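Local coordinates for hypothetical protein AGR_pAT_315 (Agrobacterium tumefaciens str. C58, PDB 1VQY), which is of unknown function but belongs to the NIPSNAP family, adopts a ferredoxin-like alpha-beta fold and assembles into an oligomer of eight copies, at residues G25-Y30 with Y52-I57; A70-R75 with N104-P109. All blocks are in the same frame, centred on the assembly; numbering follows the deposited sequence.

From the N terminus the chain lays down strand 14-22, turns into helix 27-46 and comes back as strand 49-55. Contact 1 (25-30 with 52-57) closes that first beta-alpha-beta unit, joining the start of the helix to the end of the strand across 21 intervening residues. Strand 62-69 follows, and contact 2 (70-75 with 104-109) then closes the second unit, through helices 72-84 and 86-96 to strand 99-109. The two loops run in series and neither encloses the other. The contacts do not touch, their centres being about 24 Å apart, yet each ties a helix start to a strand that is outermost in the chain's antiparallel sheet and extended by another subunit.

Contact 1 (G25-Y30 with Y52-I57); sequences GKMQEY and YFVTDI
The hydroxyls of Tyr-30 and Tyr-52 share a hydrogen bond, Tyr-30 OH to Tyr-52 OH 2.7 Å, for which either oxygen may supply the proton. The two side chains extend to meet each other, one off the helix and one off the strand, and each oxygen sits at the edge of the other ring, near its plane. Beside the bond the rings just meet, with Tyr-30 CE1 and Tyr-52 CE1 4.2 Å apart. Tyr-30 is swung across the gap with CG opposite its own N (chi1 178°), while Tyr-52 leaves its strand less directly and comes closer only at its end. Tyr-52 also stacks on His-65, and Phe-112 of the second subunit meets it edge-to-face.

One helical turn earlier, selenomethionine Met-27 reaches for Val-54 tip to tip: Met-27 CE lies 4.2 Å from Val-54 CG1. Bends at chi2 (50°) and chi3 (75°) fold the chain before the terminal methyl arrives. This is also where the backbones come closest, Met-27 CA to Val-54 CA 8.8 Å. Phe-53, Val-54, Thr-55 and Ile-57 pair antiparallel with a strand of the second subunit, so the sheet crosses the interface. The contact is helix-on-sheet packing within a beta-alpha-beta unit, consistent with the ferredoxin-like fold of the dimeric alpha-beta barrel clan.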
ATOM      1  N   GLY B  25       3.520  -6.385 -20.675  1.00 19.70           N
ATOM      2  CA  GLY B  25       3.515  -6.862 -22.048  1.00 19.02           C
ATOM      3  C   GLY B  25       2.140  -7.034 -22.669  1.00 19.54           C
ATOM      4  O   GLY B  25       2.044  -7.351 -23.853  1.00 19.68           O
ATOM      5  N   LYS B  26       1.077  -6.779 -21.899  1.00 20.81           N
ATOM      6  CA  LYS B  26      -0.306  -7.078 -22.338  1.00 19.39           C
ATOM      7  C   LYS B  26      -1.188  -5.855 -22.638  1.00 17.39           C
ATOM      8  O   LYS B  26      -2.312  -6.001 -23.094  1.00 17.71           O
ATOM      9  CB  LYS B  26      -0.985  -8.002 -21.314  1.00 18.98           C
ATOM     10  CG  LYS B  26      -0.207  -9.308 -21.074  1.00 20.42           C
ATOM     11  CD  LYS B  26      -0.133 -10.167 -22.356  1.00 25.99           C
ATOM     12  CE  LYS B  26       0.671 -11.423 -22.160  1.00 27.09           C
ATOM     13  NZ  LYS B  26       0.073 -12.283 -21.115  1.00 30.11           N
HETATM   14  N   MSE B  27      -0.670  -4.655 -22.436  1.00 16.93           N
HETATM   15  CA  MSE B  27      -1.485  -3.455 -22.631  1.00 16.82           C
HETATM   16  C   MSE B  27      -2.150  -3.346 -23.994  1.00 15.96           C
HETATM   17  O   MSE B  27      -3.338  -3.036 -24.072  1.00 14.58           O
HETATM   18  CB  MSE B  27      -0.708  -2.148 -22.336  1.00 16.98           C
HETATM   19  CG  MSE B  27      -1.606  -0.857 -22.269  1.00 15.40           C
HETATM   20 SE   MSE B  27      -3.160  -1.082 -21.103  1.00 25.91          SE
HETATM   21  CE  MSE B  27      -2.190  -0.940 -19.513  1.00 23.54           C
ATOM     22  N   GLN B  28      -1.398  -3.573 -25.062  1.00 18.45           N
ATOM     23  CA  GLN B  28      -1.959  -3.438 -26.407  1.00 19.92           C
ATOM     24  C   GLN B  28      -2.956  -4.541 -26.731  1.00 19.67           C
ATOM     25  O   GLN B  28      -3.896  -4.322 -27.492  1.00 19.34           O
ATOM     26  CB  GLN B  28      -0.858  -3.385 -27.471  1.00 20.46           C
ATOM     27  CG  GLN B  28       0.053  -2.148 -27.365  1.00 26.54           C
ATOM     28  CD  GLN B  28      -0.717  -0.828 -27.338  1.00 32.86           C
ATOM     29  OE1 GLN B  28      -1.547  -0.559 -28.212  1.00 30.20           O
ATOM     30  NE2 GLN B  28      -0.455  -0.007 -26.314  1.00 31.16           N
ATOM     31  N   GLU B  29      -2.750  -5.719 -26.160  1.00 20.43           N
ATOM     32  CA  GLU B  29      -3.696  -6.830 -26.322  1.00 22.21           C
ATOM     33  C   GLU B  29      -4.998  -6.543 -25.554  1.00 20.27           C
ATOM     34  O   GLU B  29      -6.095  -6.701 -26.092  1.00 18.72           O
ATOM     35  CB  GLU B  29      -3.051  -8.126 -25.843  1.00 21.59           C
ATOM     36  CG  GLU B  29      -3.769  -9.394 -26.258  1.00 27.73           C
ATOM     37  CD  GLU B  29      -3.081 -10.659 -25.723  1.00 27.85           C
ATOM     38  OE1 GLU B  29      -1.861 -10.614 -25.433  1.00 35.10           O
ATOM     39  OE2 GLU B  29      -3.775 -11.697 -25.587  1.00 36.22           O
ATOM     40  N   TYR B  30      -4.862  -6.107 -24.301  1.00 19.11           N
ATOM     41  CA  TYR B  30      -6.002  -5.652 -23.496  1.00 19.04           C
ATOM     42  C   TYR B  30      -6.819  -4.609 -24.253  1.00 18.77           C
ATOM     43  O   TYR B  30      -8.018  -4.764 -24.430  1.00 18.19           O
ATOM     44  CB  TYR B  30      -5.543  -5.040 -22.161  1.00 18.09           C
ATOM     45  CG  TYR B  30      -6.696  -4.531 -21.349  1.00 18.52           C
ATOM     46  CD1 TYR B  30      -7.189  -3.228 -21.542  1.00 19.89           C
ATOM     47  CD2 TYR B  30      -7.331  -5.341 -20.404  1.00 19.46           C
ATOM     48  CE1 TYR B  30      -8.263  -2.746 -20.807  1.00 16.98           C
ATOM     49  CE2 TYR B  30      -8.421  -4.866 -19.664  1.00 17.79           C
ATOM     50  CZ  TYR B  30      -8.886  -3.572 -19.886  1.00 16.65           C
ATOM     51  OH  TYR B  30      -9.965  -3.067 -19.185  1.00 19.56           O
ATOM     52  N   TYR B  52     -12.206   6.411 -20.514  1.00 17.51           N
ATOM     53  CA  TYR B  52     -11.422   5.171 -20.538  1.00 16.31           C
ATOM     54  C   TYR B  52      -9.953   5.566 -20.778  1.00 16.44           C
ATOM     55  O   TYR B  52      -9.629   6.150 -21.813  1.00 14.69           O
ATOM     56  CB  TYR B  52     -11.957   4.236 -21.632  1.00 16.19           C
ATOM     57  CG  TYR B  52     -11.855   2.755 -21.313  1.00 18.94           C
ATOM     58  CD1 TYR B  52     -10.614   2.143 -21.089  1.00 20.68           C
ATOM     59  CD2 TYR B  52     -12.997   1.953 -21.254  1.00 17.84           C
ATOM     60  CE1 TYR B  52     -10.526   0.787 -20.809  1.00 18.81           C
ATOM     61  CE2 TYR B  52     -12.915   0.604 -20.960  1.00 16.74           C
ATOM     62  CZ  TYR B  52     -11.680   0.018 -20.746  1.00 19.12           C
ATOM     63  OH  TYR B  52     -11.601  -1.343 -20.478  1.00 19.88           O
ATOM     64  N   PHE B  53      -9.081   5.264 -19.813  1.00 16.39           N
ATOM     65  CA  PHE B  53      -7.747   5.853 -19.775  1.00 16.29           C
ATOM     66  C   PHE B  53      -6.641   4.819 -19.561  1.00 15.94           C
ATOM     67  O   PHE B  53      -6.860   3.772 -18.974  1.00 16.87           O
ATOM     68  CB  PHE B  53      -7.640   6.886 -18.651  1.00 16.21           C
ATOM     69  CG  PHE B  53      -8.768   7.878 -18.600  1.00 17.35           C
ATOM     70  CD1 PHE B  53      -8.809   8.959 -19.478  1.00 18.99           C
ATOM     71  CD2 PHE B  53      -9.771   7.758 -17.642  1.00 18.87           C
ATOM     72  CE1 PHE B  53      -9.834   9.877 -19.429  1.00 17.87           C
ATOM     73  CE2 PHE B  53     -10.809   8.684 -17.576  1.00 20.42           C
ATOM     74  CZ  PHE B  53     -10.841   9.747 -18.480  1.00 20.51           C
ATOM     75  N   VAL B  54      -5.449   5.143 -20.046  1.00 15.98           N
ATOM     76  CA  VAL B  54      -4.231   4.415 -19.721  1.00 16.50           C
ATOM     77  C   VAL B  54      -3.305   5.432 -19.080  1.00 16.63           C
ATOM     78  O   VAL B  54      -3.144   6.516 -19.614  1.00 18.46           O
ATOM     79  CB  VAL B  54      -3.581   3.802 -20.989  1.00 17.07           C
ATOM     80  CG1 VAL B  54      -2.276   3.066 -20.649  1.00 19.28           C
ATOM     81  CG2 VAL B  54      -4.547   2.848 -21.647  1.00 15.99           C
ATOM     82  N   THR B  55      -2.730   5.091 -17.927  1.00 17.81           N
ATOM     83  CA  THR B  55      -1.918   6.027 -17.143  1.00 17.77           C
ATOM     84  C   THR B  55      -0.551   6.163 -17.797  1.00 16.54           C
ATOM     85  O   THR B  55       0.068   5.153 -18.096  1.00 17.11           O
ATOM     86  CB  THR B  55      -1.724   5.529 -15.684  1.00 18.03           C
ATOM     87  OG1 THR B  55      -2.991   5.325 -15.065  1.00 19.75           O
ATOM     88  CG2 THR B  55      -0.948   6.527 -14.851  1.00 19.54           C
ATOM     89  N   ASP B  56      -0.088   7.396 -18.006  1.00 14.47           N
ATOM     90  CA  ASP B  56       1.252   7.645 -18.540  1.00 16.08           C
ATOM     91  C   ASP B  56       2.262   8.038 -17.458  1.00 14.89           C
ATOM     92  O   ASP B  56       3.446   7.764 -17.583  1.00 13.42           O
ATOM     93  CB  ASP B  56       1.216   8.742 -19.618  1.00 17.35           C
ATOM     94  CG  ASP B  56       2.531   8.854 -20.389  1.00 19.39           C
ATOM     95  OD1 ASP B  56       2.988   7.823 -20.948  1.00 18.01           O
ATOM     96  OD2 ASP B  56       3.089   9.969 -20.447  1.00 16.91           O
ATOM     97  N   ILE B  57       1.786   8.718 -16.424  1.00 16.96           N
ATOM     98  CA  ILE B  57       2.615   9.056 -15.259  1.00 16.58           C
ATOM     99  C   ILE B  57       1.826   8.742 -13.975  1.00 16.26           C
ATOM    100  O   ILE B  57       0.795   9.346 -13.695  1.00 14.28           O
ATOM    101  CB  ILE B  57       3.060  10.529 -15.273  1.00 16.35           C
ATOM    102  CG1 ILE B  57       3.579  10.930 -16.660  1.00 17.11           C
ATOM    103  CG2 ILE B  57       4.140  10.766 -14.220  1.00 18.79           C
ATOM    104  CD1 ILE B  57       4.005  12.344 -16.774  1.00 15.87           C
TER

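Contact 2 (A70-R75 with N104-P109); sequences ASLDDR and NRILLP
Leu-72 and Ile-106 mark the closest approach of the backbones, CA to CA 8.9 Å, where the first turn of helix 72-84 faces strand 99-109 with side chains filling the gap. Ser-71 caps that turn: its OG accepts from Asp-74 N at 3.0 Å, with a fairly straight angle of 165° at the hydrogen.

The side chains of Leu-72 and Ile-106 lie alongside, pointing opposite ways. Leu-72 CD2 presses on Ile-106 CD1 at 3.5 Å and spreads over CG1 and CG2 of the same isoleucine. One turn on, Arg-75 CD comes to 4.3 Å from Ile-106 CD1. The arginine starts out extended, then bends at chi3 (93°), which turns the guanidinium toward Asn-104. Arg-75 NH1 and Asn-104 ND2 stand 4.0 Å apart, guanidinium and amide planes inclined by 56°; they do not bond, but Glu-16 OE2 forms a salt bridge with Arg-75 NH1 and accepts a hydrogen bond from Asn-104 ND2. Arg-75 NH2 also pairs with Asp-56 of the fifth subunit, and Asn-104 OD1 accepts from Gly-58 N of that subunit. A capped helix start laid on a strand that a neighbouring subunit continues is alpha-on-beta packing in the second beta-alpha-beta unit of a ferredoxin-like fold.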
ATOM      1  N   ALA B  70     -27.617   5.743 -12.437  1.00 18.33           N
ATOM      2  CA  ALA B  70     -28.643   6.536 -11.756  1.00 20.88           C
ATOM      3  C   ALA B  70     -28.698   6.215 -10.265  1.00 21.37           C
ATOM      4  O   ALA B  70     -28.935   7.103  -9.435  1.00 23.32           O
ATOM      5  CB  ALA B  70     -30.017   6.315 -12.406  1.00 21.09           C
ATOM      6  N   SER B  71     -28.496   4.939  -9.944  1.00 21.41           N
ATOM      7  CA  SER B  71     -28.454   4.453  -8.565  1.00 21.63           C
ATOM      8  C   SER B  71     -27.573   3.206  -8.502  1.00 22.56           C
ATOM      9  O   SER B  71     -27.127   2.702  -9.548  1.00 23.53           O
ATOM     10  CB  SER B  71     -29.858   4.118  -8.077  1.00 20.76           C
ATOM     11  OG  SER B  71     -30.360   2.971  -8.741  1.00 21.04           O
ATOM     12  N   LEU B  72     -27.318   2.701  -7.297  1.00 22.29           N
ATOM     13  CA  LEU B  72     -26.508   1.492  -7.163  1.00 23.04           C
ATOM     14  C   LEU B  72     -27.291   0.223  -7.507  1.00 23.26           C
ATOM     15  O   LEU B  72     -26.685  -0.769  -7.922  1.00 21.62           O
ATOM     16  CB  LEU B  72     -25.868   1.388  -5.778  1.00 23.85           C
ATOM     17  CG  LEU B  72     -24.647   2.307  -5.544  1.00 25.06           C
ATOM     18  CD1 LEU B  72     -24.186   2.234  -4.104  1.00 27.87           C
ATOM     19  CD2 LEU B  72     -23.479   1.986  -6.474  1.00 24.42           C
ATOM     20  N   ASP B  73     -28.622   0.264  -7.353  1.00 23.22           N
ATOM     21  CA  ASP B  73     -29.498  -0.828  -7.822  1.00 23.66           C
ATOM     22  C   ASP B  73     -29.613  -0.851  -9.329  1.00 22.85           C
ATOM     23  O   ASP B  73     -29.642  -1.924  -9.927  1.00 22.60           O
ATOM     24  CB  ASP B  73     -30.905  -0.741  -7.218  1.00 24.85           C
ATOM     25  CG  ASP B  73     -30.933  -1.141  -5.746  1.00 28.40           C
ATOM     26  OD1 ASP B  73     -29.841  -1.173  -5.108  1.00 28.67           O
ATOM     27  OD2 ASP B  73     -32.049  -1.410  -5.236  1.00 29.71           O
ATOM     28  N   ASP B  74     -29.701   0.326  -9.941  1.00 22.49           N
ATOM     29  CA  ASP B  74     -29.598   0.414 -11.390  1.00 22.83           C
ATOM     30  C   ASP B  74     -28.283  -0.190 -11.846  1.00 21.70           C
ATOM     31  O   ASP B  74     -28.263  -0.951 -12.822  1.00 21.58           O
ATOM     32  CB  ASP B  74     -29.667   1.859 -11.874  1.00 24.78           C
ATOM     33  CG  ASP B  74     -29.741   1.966 -13.393  1.00 26.65           C
ATOM     34  OD1 ASP B  74     -30.688   1.377 -13.948  1.00 23.66           O
ATOM     35  OD2 ASP B  74     -28.870   2.644 -14.011  1.00 30.13           O
ATOM     36  N   ARG B  75     -27.189   0.152 -11.161  1.00 19.91           N
ATOM     37  CA  ARG B  75     -25.894  -0.434 -11.503  1.00 20.08           C
ATOM     38  C   ARG B  75     -25.965  -1.967 -11.438  1.00 21.13           C
ATOM     39  O   ARG B  75     -25.530  -2.655 -12.364  1.00 19.04           O
ATOM     40  CB  ARG B  75     -24.765   0.074 -10.604  1.00 18.37           C
ATOM     41  CG  ARG B  75     -23.412  -0.495 -11.036  1.00 20.99           C
ATOM     42  CD  ARG B  75     -22.236  -0.102 -10.140  1.00 20.97           C
ATOM     43  NE  ARG B  75     -22.078  -1.154  -9.153  1.00 26.41           N
ATOM     44  CZ  ARG B  75     -21.157  -2.108  -9.156  1.00 23.15           C
ATOM     45  NH1 ARG B  75     -20.155  -2.132 -10.005  1.00 22.30           N
ATOM     46  NH2 ARG B  75     -21.215  -3.023  -8.211  1.00 31.10           N
ATOM     47  N   ASN B 104     -12.498  -1.232  -7.547  1.00 20.09           N
ATOM     48  CA  ASN B 104     -13.447  -0.200  -7.953  1.00 18.45           C
ATOM     49  C   ASN B 104     -13.882   0.614  -6.766  1.00 18.57           C
ATOM     50  O   ASN B 104     -13.567   0.278  -5.623  1.00 18.76           O
ATOM     51  CB  ASN B 104     -14.675  -0.791  -8.628  1.00 18.01           C
ATOM     52  CG  ASN B 104     -15.454  -1.712  -7.719  1.00 16.64           C
ATOM     53  OD1 ASN B 104     -14.947  -2.145  -6.701  1.00 17.18           O
ATOM     54  ND2 ASN B 104     -16.682  -2.036  -8.099  1.00  9.63           N
ATOM     55  N   ARG B 105     -14.598   1.685  -7.049  1.00 17.32           N
ATOM     56  CA  ARG B 105     -15.130   2.525  -6.010  1.00 18.57           C
ATOM     57  C   ARG B 105     -16.274   3.356  -6.530  1.00 16.78           C
ATOM     58  O   ARG B 105     -16.375   3.593  -7.730  1.00 16.27           O
ATOM     59  CB  ARG B 105     -14.043   3.429  -5.435  1.00 18.86           C
ATOM     60  CG  ARG B 105     -13.251   4.227  -6.456  1.00 20.11           C
ATOM     61  CD  ARG B 105     -12.067   4.848  -5.765  1.00 21.02           C
ATOM     62  NE  ARG B 105     -11.344   5.805  -6.594  1.00 24.93           N
ATOM     63  CZ  ARG B 105     -10.025   5.960  -6.590  1.00 27.10           C
ATOM     64  NH1 ARG B 105      -9.259   5.192  -5.806  1.00 30.80           N
ATOM     65  NH2 ARG B 105      -9.460   6.860  -7.388  1.00 23.58           N
ATOM     66  N   ILE B 106     -17.130   3.797  -5.621  1.00 15.34           N
ATOM     67  CA  ILE B 106     -18.273   4.598  -5.998  1.00 16.17           C
ATOM     68  C   ILE B 106     -18.007   6.045  -5.587  1.00 17.31           C
ATOM     69  O   ILE B 106     -17.736   6.337  -4.413  1.00 16.00           O
ATOM     70  CB  ILE B 106     -19.581   4.063  -5.360  1.00 17.18           C
ATOM     71  CG1 ILE B 106     -19.857   2.612  -5.829  1.00 16.70           C
ATOM     72  CG2 ILE B 106     -20.771   4.992  -5.660  1.00 16.29           C
ATOM     73  CD1 ILE B 106     -20.134   2.414  -7.319  1.00 16.66           C
ATOM     74  N   LEU B 107     -18.087   6.928  -6.582  1.00 17.36           N
ATOM     75  CA  LEU B 107     -17.876   8.351  -6.420  1.00 16.69           C
ATOM     76  C   LEU B 107     -19.197   9.127  -6.551  1.00 17.62           C
ATOM     77  O   LEU B 107     -20.006   8.885  -7.455  1.00 16.35           O
ATOM     78  CB  LEU B 107     -16.890   8.824  -7.478  1.00 17.26           C
ATOM     79  CG  LEU B 107     -15.620   7.994  -7.689  1.00 19.95           C
ATOM     80  CD1 LEU B 107     -14.760   8.572  -8.797  1.00 19.39           C
ATOM     81  CD2 LEU B 107     -14.822   7.912  -6.422  1.00 23.04           C
ATOM     82  N   LEU B 108     -19.410  10.056  -5.625  1.00 18.38           N
ATOM     83  CA  LEU B 108     -20.548  10.953  -5.659  1.00 17.73           C
ATOM     84  C   LEU B 108     -20.078  12.324  -6.122  1.00 17.08           C
ATOM     85  O   LEU B 108     -19.290  12.956  -5.436  1.00 16.16           O
ATOM     86  CB  LEU B 108     -21.153  11.076  -4.265  1.00 17.94           C
ATOM     87  CG  LEU B 108     -21.546   9.766  -3.570  1.00 24.10           C
ATOM     88  CD1 LEU B 108     -22.326  10.067  -2.294  1.00 23.03           C
ATOM     89  CD2 LEU B 108     -22.370   8.832  -4.491  1.00 23.78           C
ATOM     90  N   PRO B 109     -20.548  12.786  -7.299  1.00 17.19           N
ATOM     91  CA  PRO B 109     -20.208  14.151  -7.729  1.00 17.34           C
ATOM     92  C   PRO B 109     -20.661  15.230  -6.752  1.00 16.05           C
ATOM     93  O   PRO B 109     -21.774  15.155  -6.244  1.00 15.19           O
ATOM     94  CB  PRO B 109     -20.978  14.303  -9.056  1.00 17.27           C
ATOM     95  CG  PRO B 109     -21.175  12.913  -9.549  1.00 16.03           C
ATOM     96  CD  PRO B 109     -21.378  12.096  -8.303  1.00 16.78           C
TER